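Citrate synthase (Metallosphaera sedula, PDB 6ABX) probably catalyses the condensation of oxaloacetate with acetyl-CoA and water to give citrate and CoA in the tricarboxylic acid cycle. Local coordinates at residues A[10-15]-A[187-192]; A[196-201]-A[335-340]; A[268-273]-A[281-286]. One frame throughout, in Å; residues are numbered along the deposited sequence.

Contact 1 (A[10-15]-A[187-192]); sequences IAIKET and ACLVVA
I12 and K13 meet L189 through aliphatic carbons alone; the flat group close by is the imidazole of H339, whose ND1 takes part in a hydrogen bond with K13 NZ. The motif is a strand packed on a helix: strand 11-15 lies against helix 183-192, and A11, K13, E14 and T15 pair in a parallel beta ladder with a strand of the second subunit. Between these two segments the join rests on three side chains, a worked example of how little direct contact such a packing can involve. Two neighbouring strand residues both face the helix, which a regular extended strand would not allow; the backbone of I12, with psi at -11°, departs from extended geometry and brings I12 and K13 to the same side. I12 sets CG1 between its backbone N and carbonyl carbon (chi1 60°), and its CD1 reaches L189 CD1 at 3.7 Å. The aliphatic part of K13, bent at chi2 and chi3, passes across the leucine at about a right angle. Its ammonium group then leaves the apolar patch and, besides meeting the imidazole, forms a salt bridge with E342, which probably compensates the buried charge. M181 touches all three residues, and L7 of the second subunit packs on I12. At the leucine fork, both methyls approach the lysine methylene: K13 CE lies 4.1 Å from L189 CD1 and 4.3 Å from L189 CD2.

Contact 2 (A[196-201]-A[335-340]); sequences SDIYSS and GWTAHV
I198 holds CG1 anti to its backbone N (chi1 -169°), and a further turn at chi2 (61°) delivers CD1 to T337 and V340. These two residues are three apart on helix 324-343, so they present a shared apolar surface to the first turn of helix 198-209. I198 CD1 lies 3.7 Å from V340 CG1, and the same methyl stands 3.9 Å from T337 CG2. The hydroxyl of T337 is occupied away from the isoleucine: OG1 bonds V333 O in its own helix and also pairs with W51 NE1, so the methyl is what faces I198. Further along, S201 CB meets V340 CG2 at 4.3 Å. The turn that carries I198 is fixed by D197 at the N-cap: S200 N gives its hydrogen to D197 OD2 at 3.0 Å, from 54° out of the carboxylate plane. The other oxygen, D197 OD1, receives S200 OG at 2.7 Å and also forms a salt bridge with K210 of the second subunit. Polar and apolar work are therefore divided: the carboxylate closes the helix start and ties it to the dimer partner, whereas between these two segments the cohesion is van der Waals packing.

Contact 3 (A[268-273]-A[281-286]); sequences EYANQL and RLFEIA
F283 reaches from helix 277-297 toward A270 and L273, and its ring atoms make the whole contact with the end of helix 261-270 and the turn that follows. The CB begins well back from the other segment, and CG is still 5.0 Å from A270 CB. Farther out, CD1 comes to 4.1 Å from the same methyl. Next, CE1 is modelled closer to A270 CB than two carbons can sit, a spacing that is doubtful and carries no weight. At the tip, CZ stays beside A270 CB and also comes 4.4 Å from L273 CD1, and CE2 is 4.4 Å from that leucine methyl as well. Both aliphatic partners approach the ring obliquely. Their placement follows from the type I beta turn from A270 to L273, closed by L273 N bonding to A270 O at 3.1 Å, which brings both side chains round to the phenyl group. L312 of helix 310-316 packs on the ring too. The pair of helices joined by a short connection is thus a small example of a helical hairpin, probably part of the small domain of the citrate synthase fold. K275 in the connection makes a cation-pi interaction with F283 while its NZ bonds to the carbonyl oxygens of A270 and L273. One lysine thus joins the turn carbonyls to the ring, which probably adds an electrostatic component to an otherwise apolar contact.

In the fold
Contacts 1 and 2 touch each other, their centres 11 Å apart. C188 O of the first probably receives S201 OG of the second at 3.2 Å, and A192 CB packs on V340 CG1 at 3.5 Å; both contacts also touch the second subunit. They lie near residues that bind oxaloacetate: the side chain of L189 is about 9 Å from that of N182, and the side chain of V340 about 11 Å from it, while the side chain of I12 is about 12 Å from a bound citrate anion. Contact 3 lies across the chain's centre, 36 and 35 Å from contacts 1 and 2 between centres, away from the annotated sites and the dimer interface.

Contact 1 (A[10-15]-A[187-192])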
loop_
_atom_site.group_PDB
_atom_site.type_symbol
_atom_site.label_atom_id
_atom_site.label_comp_id
_atom_site.label_asym_id
_atom_site.label_seq_id
_atom_site.Cartn_x
_atom_site.Cartn_y
_atom_site.Cartn_z
ATOM N N ILE A 10 -9.841 -0.789 18.173
ATOM C CA ILE A 10 -10.496 -1.868 17.410
ATOM C C ILE A 10 -9.445 -2.912 17.046
ATOM O O ILE A 10 -8.427 -2.610 16.376
ATOM C CB ILE A 10 -11.184 -1.307 16.146
ATOM C CG1 ILE A 10 -12.275 -0.291 16.496
ATOM C CG2 ILE A 10 -11.694 -2.444 15.295
ATOM C CD1 ILE A 10 -13.410 -0.896 17.329
ATOM N N ALA A 11 -9.653 -4.145 17.498
ATOM C CA ALA A 11 -8.715 -5.223 17.225
ATOM C C ALA A 11 -9.027 -5.841 15.867
ATOM O O ALA A 11 -10.124 -6.426 15.635
ATOM C CB ALA A 11 -8.739 -6.277 18.292
ATOM N N ILE A 12 -7.991 -5.867 15.017
ATOM C CA ILE A 12 -8.165 -6.400 13.662
ATOM C C ILE A 12 -7.583 -7.793 13.462
ATOM O O ILE A 12 -7.838 -8.435 12.411
ATOM C CB ILE A 12 -7.638 -5.395 12.634
ATOM C CG1 ILE A 12 -6.151 -5.101 12.830
ATOM C CG2 ILE A 12 -8.535 -4.170 12.683
ATOM C CD1 ILE A 12 -5.304 -5.954 11.974
ATOM N N LYS A 13 -6.792 -8.285 14.428
ATOM C CA LYS A 13 -6.221 -9.607 14.339
ATOM C C LYS A 13 -5.790 -10.068 15.731
ATOM O O LYS A 13 -5.715 -9.251 16.656
ATOM C CB LYS A 13 -4.983 -9.661 13.433
ATOM C CG LYS A 13 -3.813 -8.782 13.873
ATOM C CD LYS A 13 -2.462 -9.412 13.772
ATOM C CE LYS A 13 -2.097 -9.973 12.433
ATOM N NZ LYS A 13 -0.700 -10.502 12.416
ATOM N N GLU A 14 -5.617 -11.366 15.844
ATOM C CA GLU A 14 -4.899 -11.925 17.002
ATOM C C GLU A 14 -3.439 -12.115 16.595
ATOM O O GLU A 14 -3.181 -12.581 15.501
ATOM C CB GLU A 14 -5.518 -13.255 17.415
ATOM C CG GLU A 14 -6.830 -13.082 18.145
ATOM C CD GLU A 14 -7.522 -14.383 18.552
ATOM O OE1 GLU A 14 -6.937 -15.484 18.325
ATOM O OE2 GLU A 14 -8.635 -14.282 19.114
ATOM N N THR A 15 -2.539 -11.976 17.574
ATOM C CA THR A 15 -1.128 -12.104 17.261
ATOM C C THR A 15 -0.414 -12.822 18.387
ATOM O O THR A 15 -0.700 -12.550 19.553
ATOM C CB THR A 15 -0.459 -10.764 16.922
ATOM O OG1 THR A 15 0.798 -11.015 16.308
ATOM C CG2 THR A 15 -0.238 -9.832 18.087
ATOM N N ALA A 187 -1.651 -1.286 6.667
ATOM C CA ALA A 187 -1.666 -1.171 5.191
ATOM C C ALA A 187 -1.262 -2.498 4.558
ATOM O O ALA A 187 -1.886 -2.967 3.618
ATOM C CB ALA A 187 -0.759 -0.056 4.748
ATOM N N CYS A 188 -0.223 -3.130 5.136
ATOM C CA CYS A 188 0.286 -4.388 4.634
ATOM C C CYS A 188 -0.847 -5.414 4.715
ATOM O O CYS A 188 -0.975 -6.228 3.800
ATOM C CB CYS A 188 1.451 -4.926 5.422
ATOM S SG CYS A 188 2.951 -3.914 5.254
ATOM N N LEU A 189 -1.560 -5.419 5.844
ATOM C CA LEU A 189 -2.587 -6.445 6.107
ATOM C C LEU A 189 -3.814 -6.223 5.213
ATOM O O LEU A 189 -4.348 -7.195 4.735
ATOM C CB LEU A 189 -2.987 -6.440 7.572
ATOM C CG LEU A 189 -1.971 -7.051 8.521
ATOM C CD1 LEU A 189 -2.310 -6.682 9.959
ATOM C CD2 LEU A 189 -1.974 -8.571 8.381
ATOM N N VAL A 190 -4.198 -4.963 4.960
ATOM C CA VAL A 190 -5.349 -4.722 4.064
ATOM C C VAL A 190 -5.039 -5.321 2.696
ATOM O O VAL A 190 -5.854 -6.049 2.113
ATOM C CB VAL A 190 -5.711 -3.250 3.961
ATOM C CG1 VAL A 190 -6.791 -3.038 2.921
ATOM C CG2 VAL A 190 -6.197 -2.750 5.315
ATOM N N VAL A 191 -3.840 -5.042 2.192
ATOM C CA VAL A 191 -3.431 -5.569 0.873
ATOM C C VAL A 191 -3.386 -7.092 0.908
ATOM O O VAL A 191 -3.860 -7.762 -0.014
ATOM C CB VAL A 191 -2.079 -4.966 0.468
ATOM C CG1 VAL A 191 -1.451 -5.640 -0.720
ATOM C CG2 VAL A 191 -2.225 -3.473 0.200
ATOM N N ALA A 192 -2.783 -7.676 1.958
ATOM C CA ALA A 192 -2.629 -9.149 2.009
ATOM C C ALA A 192 -3.992 -9.845 2.051
ATOM O O ALA A 192 -4.129 -10.961 1.562
ATOM C CB ALA A 192 -1.876 -9.527 3.246
#

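Contact 2 (A[196-201]-A[335-340])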
loop_
_atom_site.group_PDB
_atom_site.type_symbol
_atom_site.label_atom_id
_atom_site.label_comp_id
_atom_site.label_asym_id
_atom_site.label_seq_id
_atom_site.Cartn_x
_atom_site.Cartn_y
_atom_site.Cartn_z
ATOM N N SER A 196 -3.417 -10.522 -2.535
ATOM C CA SER A 196 -2.344 -9.943 -3.271
ATOM C C SER A 196 -1.018 -10.455 -2.731
ATOM O O SER A 196 -0.914 -10.961 -1.608
ATOM C CB SER A 196 -2.408 -8.435 -3.212
ATOM O OG SER A 196 -1.525 -7.905 -4.170
ATOM N N ASP A 197 0.032 -10.252 -3.497
ATOM C CA ASP A 197 1.342 -10.854 -3.160
ATOM C C ASP A 197 2.070 -10.051 -2.070
ATOM O O ASP A 197 1.738 -8.925 -1.769
ATOM C CB ASP A 197 2.170 -10.897 -4.429
ATOM C CG ASP A 197 2.503 -9.515 -4.937
ATOM O OD1 ASP A 197 1.629 -8.909 -5.588
ATOM O OD2 ASP A 197 3.635 -9.035 -4.659
ATOM N N ILE A 198 3.121 -10.669 -1.496
ATOM C CA ILE A 198 3.802 -10.098 -0.356
ATOM C C ILE A 198 4.576 -8.830 -0.735
ATOM O O ILE A 198 4.684 -7.900 0.102
ATOM C CB ILE A 198 4.732 -11.146 0.312
ATOM C CG1 ILE A 198 5.266 -10.691 1.664
ATOM C CG2 ILE A 198 5.870 -11.607 -0.584
ATOM C CD1 ILE A 198 4.213 -10.426 2.700
ATOM N N TYR A 199 5.088 -8.725 -1.959
ATOM C CA TYR A 199 5.727 -7.454 -2.393
ATOM C C TYR A 199 4.717 -6.316 -2.428
ATOM O O TYR A 199 5.042 -5.210 -1.959
ATOM C CB TYR A 199 6.451 -7.578 -3.732
ATOM C CG TYR A 199 7.656 -8.480 -3.778
ATOM C CD1 TYR A 199 8.925 -8.041 -3.424
ATOM C CD2 TYR A 199 7.533 -9.797 -4.207
ATOM C CE1 TYR A 199 10.044 -8.855 -3.556
ATOM C CE2 TYR A 199 8.636 -10.617 -4.346
ATOM C CZ TYR A 199 9.900 -10.154 -4.023
ATOM O OH TYR A 199 10.973 -10.990 -4.183
ATOM N N SER A 200 3.510 -6.557 -2.968
ATOM C CA SER A 200 2.418 -5.564 -2.949
ATOM C C SER A 200 2.142 -5.106 -1.519
ATOM O O SER A 200 2.011 -3.901 -1.249
ATOM C CB SER A 200 1.172 -6.141 -3.566
ATOM O OG SER A 200 1.326 -6.324 -4.962
ATOM N N SER A 201 2.118 -6.066 -0.580
ATOM C CA SER A 201 1.906 -5.714 0.873
ATOM C C SER A 201 2.972 -4.738 1.365
ATOM O O SER A 201 2.648 -3.699 1.988
ATOM C CB SER A 201 1.863 -6.923 1.784
ATOM O OG SER A 201 0.724 -7.656 1.485
ATOM N N GLY A 335 8.860 -7.430 10.562
ATOM C CA GLY A 335 7.560 -7.441 11.237
ATOM C C GLY A 335 6.391 -7.412 10.277
ATOM O O GLY A 335 5.435 -8.159 10.471
ATOM N N TRP A 336 6.444 -6.544 9.265
ATOM C CA TRP A 336 5.384 -6.488 8.308
ATOM C C TRP A 336 5.064 -7.884 7.754
ATOM O O TRP A 336 3.898 -8.366 7.678
ATOM C CB TRP A 336 5.686 -5.573 7.136
ATOM C CG TRP A 336 5.693 -4.124 7.480
ATOM C CD1 TRP A 336 5.019 -3.519 8.474
ATOM C CD2 TRP A 336 6.325 -3.090 6.716
ATOM N NE1 TRP A 336 5.237 -2.167 8.441
ATOM C CE2 TRP A 336 6.000 -1.866 7.343
ATOM C CE3 TRP A 336 7.117 -3.072 5.566
ATOM C CZ2 TRP A 336 6.488 -0.645 6.893
ATOM C CZ3 TRP A 336 7.639 -1.859 5.149
ATOM C CH2 TRP A 336 7.374 -0.679 5.841
ATOM N N THR A 337 6.114 -8.495 7.262
ATOM C CA THR A 337 5.987 -9.785 6.596
ATOM C C THR A 337 5.612 -10.920 7.568
ATOM O O THR A 337 4.787 -11.806 7.178
ATOM C CB THR A 337 7.227 -10.117 5.767
ATOM O OG1 THR A 337 8.414 -10.113 6.574
ATOM C CG2 THR A 337 7.421 -9.163 4.606
ATOM N N ALA A 338 6.106 -10.886 8.805
ATOM C CA ALA A 338 5.704 -11.840 9.820
ATOM C C ALA A 338 4.220 -11.678 10.109
ATOM O O ALA A 338 3.498 -12.673 10.246
ATOM C CB ALA A 338 6.515 -11.716 11.083
ATOM N N HIS A 339 3.753 -10.435 10.183
ATOM C CA HIS A 339 2.332 -10.192 10.463
ATOM C C HIS A 339 1.442 -10.713 9.343
ATOM O O HIS A 339 0.319 -11.219 9.667
ATOM C CB HIS A 339 2.058 -8.705 10.749
ATOM C CG HIS A 339 2.286 -8.377 12.177
ATOM N ND1 HIS A 339 1.369 -8.740 13.190
ATOM C CD2 HIS A 339 3.338 -7.806 12.795
ATOM C CE1 HIS A 339 1.876 -8.374 14.359
ATOM N NE2 HIS A 339 3.075 -7.743 14.133
ATOM N N VAL A 340 1.847 -10.513 8.080
ATOM C CA VAL A 340 1.085 -10.974 6.947
ATOM C C VAL A 340 1.043 -12.506 7.002
ATOM O O VAL A 340 -0.037 -13.083 6.873
ATOM C CB VAL A 340 1.624 -10.405 5.629
ATOM C CG1 VAL A 340 1.024 -11.053 4.392
ATOM C CG2 VAL A 340 1.430 -8.894 5.573
#

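Contact 3 (A[268-273]-A[281-286])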
loop_
_atom_site.group_PDB
_atom_site.type_symbol
_atom_site.label_atom_id
_atom_site.label_comp_id
_atom_site.label_asym_id
_atom_site.label_seq_id
_atom_site.Cartn_x
_atom_site.Cartn_y
_atom_site.Cartn_z
ATOM N N GLU A 268 21.209 3.922 26.090
ATOM C CA GLU A 268 22.293 3.142 26.706
ATOM C C GLU A 268 23.350 2.794 25.661
ATOM O O GLU A 268 24.555 2.875 25.934
ATOM C CB GLU A 268 21.751 1.815 27.241
ATOM C CG GLU A 268 20.871 1.975 28.450
ATOM C CD GLU A 268 20.095 0.730 28.868
ATOM O OE1 GLU A 268 19.548 0.756 29.965
ATOM O OE2 GLU A 268 19.989 -0.210 28.081
ATOM N N TYR A 269 22.888 2.293 24.497
ATOM C CA TYR A 269 23.839 1.802 23.474
ATOM C C TYR A 269 24.569 2.980 22.812
ATOM O O TYR A 269 25.698 2.832 22.417
ATOM C CB TYR A 269 23.150 0.901 22.459
ATOM C CG TYR A 269 23.259 -0.557 22.825
ATOM C CD1 TYR A 269 24.436 -1.230 22.625
ATOM C CD2 TYR A 269 22.226 -1.231 23.444
ATOM C CE1 TYR A 269 24.561 -2.575 22.939
ATOM C CE2 TYR A 269 22.327 -2.576 23.771
ATOM C CZ TYR A 269 23.494 -3.261 23.485
ATOM O OH TYR A 269 23.673 -4.570 23.804
ATOM N N ALA A 270 23.932 4.143 22.769
ATOM C CA ALA A 270 24.575 5.347 22.254
ATOM C C ALA A 270 25.869 5.617 23.030
ATOM O O ALA A 270 26.798 6.155 22.485
ATOM C CB ALA A 270 23.656 6.545 22.292
ATOM N N ASN A 271 25.926 5.287 24.316
ATOM C CA ASN A 271 27.172 5.524 25.085
ATOM C C ASN A 271 28.383 4.827 24.463
ATOM O O ASN A 271 29.473 5.400 24.499
ATOM C CB ASN A 271 27.022 5.108 26.535
ATOM C CG ASN A 271 26.234 6.153 27.280
ATOM O OD1 ASN A 271 26.733 7.257 27.473
ATOM N ND2 ASN A 271 25.032 5.824 27.709
ATOM N N GLN A 272 28.173 3.645 23.862
ATOM C CA GLN A 272 29.229 2.819 23.282
ATOM C C GLN A 272 29.733 3.367 21.943
ATOM O O GLN A 272 30.719 2.871 21.443
ATOM C CB GLN A 272 28.751 1.362 23.147
ATOM C CG GLN A 272 28.267 0.831 24.492
ATOM C CD GLN A 272 27.935 -0.641 24.550
ATOM O OE1 GLN A 272 28.110 -1.383 23.581
ATOM N NE2 GLN A 272 27.449 -1.062 25.712
ATOM N N LEU A 273 29.037 4.333 21.328
ATOM C CA LEU A 273 29.567 5.005 20.117
ATOM C C LEU A 273 30.807 5.816 20.501
ATOM O O LEU A 273 30.798 6.502 21.515
ATOM C CB LEU A 273 28.526 5.959 19.514
ATOM C CG LEU A 273 27.361 5.294 18.804
ATOM C CD1 LEU A 273 26.300 6.310 18.450
ATOM C CD2 LEU A 273 27.824 4.540 17.568
ATOM N N ARG A 281 28.370 16.617 21.223
ATOM C CA ARG A 281 27.616 17.833 21.452
ATOM C C ARG A 281 26.124 17.521 21.287
ATOM O O ARG A 281 25.283 17.862 22.144
ATOM C CB ARG A 281 28.093 18.884 20.454
ATOM C CG ARG A 281 27.401 20.232 20.543
ATOM C CD ARG A 281 28.189 21.322 19.830
ATOM N NE ARG A 281 28.464 21.029 18.426
ATOM C CZ ARG A 281 27.576 21.104 17.415
ATOM N NH1 ARG A 281 28.021 21.106 16.177
ATOM N NH2 ARG A 281 26.263 21.150 17.616
ATOM N N LEU A 282 25.796 16.835 20.195
ATOM C CA LEU A 282 24.403 16.546 19.886
ATOM C C LEU A 282 23.794 15.617 20.918
ATOM O O LEU A 282 22.596 15.778 21.268
ATOM C CB LEU A 282 24.239 15.996 18.463
ATOM C CG LEU A 282 24.463 16.972 17.313
ATOM C CD1 LEU A 282 24.353 16.244 15.983
ATOM C CD2 LEU A 282 23.461 18.110 17.319
ATOM N N PHE A 283 24.565 14.668 21.453
ATOM C CA PHE A 283 24.076 13.841 22.526
ATOM C C PHE A 283 23.890 14.620 23.837
ATOM O O PHE A 283 22.955 14.321 24.561
ATOM C CB PHE A 283 24.980 12.628 22.765
ATOM C CG PHE A 283 24.576 11.464 21.906
ATOM C CD1 PHE A 283 23.551 10.630 22.323
ATOM C CD2 PHE A 283 25.192 11.226 20.685
ATOM C CE1 PHE A 283 23.160 9.576 21.518
ATOM C CE2 PHE A 283 24.786 10.176 19.876
ATOM C CZ PHE A 283 23.773 9.353 20.307
ATOM N N GLU A 284 24.818 15.514 24.163
ATOM C CA GLU A 284 24.682 16.383 25.356
ATOM C C GLU A 284 23.365 17.160 25.244
ATOM O O GLU A 284 22.575 17.194 26.221
ATOM C CB GLU A 284 25.887 17.316 25.471
ATOM C CG GLU A 284 27.165 16.568 25.812
ATOM C CD GLU A 284 28.464 17.361 25.796
ATOM O OE1 GLU A 284 28.444 18.558 25.421
ATOM O OE2 GLU A 284 29.508 16.767 26.147
ATOM N N ILE A 285 23.146 17.748 24.067
ATOM C CA ILE A 285 21.893 18.487 23.774
ATOM C C ILE A 285 20.686 17.589 24.007
ATOM O O ILE A 285 19.733 17.950 24.717
ATOM C CB ILE A 285 21.922 19.103 22.375
ATOM C CG1 ILE A 285 22.960 20.215 22.285
ATOM C CG2 ILE A 285 20.530 19.553 21.957
ATOM C CD1 ILE A 285 23.229 20.683 20.901
ATOM N N ALA A 286 20.678 16.382 23.410
ATOM C CA ALA A 286 19.539 15.505 23.504
ATOM C C ALA A 286 19.226 15.132 24.968
ATOM O O ALA A 286 18.069 15.094 25.417
ATOM C CB ALA A 286 19.813 14.272 22.646
#